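Local coordinates for blue copper protein (Hyphomicrobium denitrificans, PDB 3EF4) that binds one copper ion and, as a pseudoazurin of the blue copper family, probably carries electrons in the periplasm, at residues Glu48-Pro51 and Glu52-Pro56. Residues are numbered along the deposited sequence; the frame is centred on the assembly and turned at random.
Sequences EVWP and EGVAP. With PO4 (phosphate ion), chain G.
The indole of W50 sets its NE1 edge against the backbone carbonyls of V54 and A55. NE1 makes two weak hydrogen bonds there, to V54 O at 3.1 Å and to A55 O at 3.2 Å. The N-H is shared between the two carbonyls and points straight at neither, with angles of 127° and 135°. Both oxygens lie near the ring plane. CG of W50 is turned away from the backbone N (chi1 -167°) and lies beside the carbonyl carbon, on the side where the chain runs on, which lets NE1 meet V54 and A55. P51 CD rests on one face of the ring, toward its rim.

P51 to V54 form a type II beta turn, closed by V54 N to P51 O at 3.2 Å. G53 takes the positive phi usual at the third position of such a turn. V54 CG2 packs on P51 CB at 4.0 Å, and V54 CB lies 4.4 Å from W50 CD1. E52 N donates to O3 of a phosphate ion at 2.7 Å; the ion is probably from the crystallisation liquor.

With an alanine at W50, the V54 and A55 carbonyls would probably lose this donor, and P51 CD would lose the ring face it rests on.

The loop joins strands 44-45 and 65-68, away from the copper site. W50 packs edge-to-face with Y75 and F67. P51 and V54 also touch Y75, on strand 73-78.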
loop_
_atom_site.group_PDB
_atom_site.type_symbol
_atom_site.label_atom_id
_atom_site.label_comp_id
_atom_site.label_asym_id
_atom_site.label_seq_id
_atom_site.Cartn_x
_atom_site.Cartn_y
_atom_site.Cartn_z
ATOM N N GLU A 48 9.624 7.320 3.125
ATOM C CA GLU A 48 10.481 7.115 4.286
ATOM C C GLU A 48 10.687 5.651 4.593
ATOM O O GLU A 48 11.584 5.329 5.364
ATOM C CB GLU A 48 9.908 7.913 5.472
ATOM C CG GLU A 48 9.810 9.407 5.183
ATOM C CD GLU A 48 8.669 9.881 4.284
ATOM O OE1 GLU A 48 7.660 9.179 3.887
ATOM O OE2 GLU A 48 8.850 11.053 3.883
ATOM N N VAL A 49 9.852 4.784 4.001
ATOM C CA VAL A 49 9.998 3.328 4.231
ATOM C C VAL A 49 10.122 2.546 2.917
ATOM O O VAL A 49 10.338 1.317 2.958
ATOM C CB VAL A 49 8.856 2.830 5.160
ATOM C CG1 VAL A 49 7.541 2.769 4.405
ATOM C CG2 VAL A 49 9.117 1.517 5.852
ATOM N N TRP A 50 10.009 3.199 1.780
ATOM C CA TRP A 50 10.105 2.517 0.475
ATOM C C TRP A 50 11.464 1.896 0.271
ATOM O O TRP A 50 12.432 2.546 0.685
ATOM C CB TRP A 50 9.813 3.518 -0.594
ATOM C CG TRP A 50 9.559 3.032 -1.963
ATOM C CD1 TRP A 50 10.423 3.027 -3.019
ATOM C CD2 TRP A 50 8.350 2.457 -2.459
ATOM N NE1 TRP A 50 9.826 2.501 -4.114
ATOM C CE2 TRP A 50 8.550 2.144 -3.813
ATOM C CE3 TRP A 50 7.079 2.184 -1.873
ATOM C CZ2 TRP A 50 7.572 1.582 -4.610
ATOM C CZ3 TRP A 50 6.131 1.633 -2.681
ATOM C CH2 TRP A 50 6.356 1.336 -4.016
ATOM N N PRO A 51 11.549 0.716 -0.317
ATOM C CA PRO A 51 12.835 0.043 -0.460
ATOM C C PRO A 51 13.839 0.887 -1.223
ATOM O O PRO A 51 13.572 1.584 -2.239
ATOM C CB PRO A 51 12.484 -1.258 -1.165
ATOM C CG PRO A 51 11.089 -1.552 -0.753
ATOM C CD PRO A 51 10.490 -0.180 -0.794
ATOM N N GLU A 52 15.059 0.717 -0.711
ATOM C CA GLU A 52 16.186 1.450 -1.187
ATOM C C GLU A 52 16.352 1.208 -2.654
ATOM O O GLU A 52 16.355 0.023 -3.098
ATOM C CB GLU A 52 17.454 1.027 -0.398
ATOM C CG GLU A 52 18.419 2.249 -0.362
ATOM C CD GLU A 52 19.314 2.199 -1.600
ATOM O OE1 GLU A 52 19.916 3.192 -1.971
ATOM O OE2 GLU A 52 19.315 1.070 -2.188
ATOM N N GLY A 53 16.469 2.353 -3.347
ATOM C CA GLY A 53 16.882 2.230 -4.724
ATOM C C GLY A 53 15.786 1.853 -5.691
ATOM O O GLY A 53 16.004 1.866 -6.909
ATOM N N VAL A 54 14.602 1.483 -5.230
ATOM C CA VAL A 54 13.508 1.098 -6.109
ATOM C C VAL A 54 12.716 2.324 -6.507
ATOM O O VAL A 54 12.392 3.170 -5.661
ATOM C CB VAL A 54 12.574 0.085 -5.433
ATOM C CG1 VAL A 54 11.364 -0.220 -6.287
ATOM C CG2 VAL A 54 13.324 -1.178 -5.076
ATOM N N ALA A 55 12.442 2.498 -7.781
ATOM C CA ALA A 55 11.693 3.650 -8.277
ATOM C C ALA A 55 10.414 3.858 -7.486
ATOM O O ALA A 55 9.663 2.923 -7.262
ATOM C CB ALA A 55 11.398 3.402 -9.740
ATOM N N PRO A 56 10.155 5.082 -7.039
ATOM C CA PRO A 56 8.905 5.296 -6.310
ATOM C C PRO A 56 7.702 5.388 -7.236
ATOM O O PRO A 56 7.804 5.509 -8.454
ATOM C CB PRO A 56 9.155 6.618 -5.589
ATOM C CG PRO A 56 10.244 7.275 -6.289
ATOM C CD PRO A 56 11.060 6.267 -7.093
HETATM P P PO4 G . 14.945 -1.438 2.508
HETATM O O1 PO4 G . 16.129 -2.458 2.657
HETATM O O2 PO4 G . 14.426 -1.035 3.973
HETATM O O3 PO4 G . 15.436 -0.139 1.780
HETATM O O4 PO4 G . 13.750 -2.108 1.753
#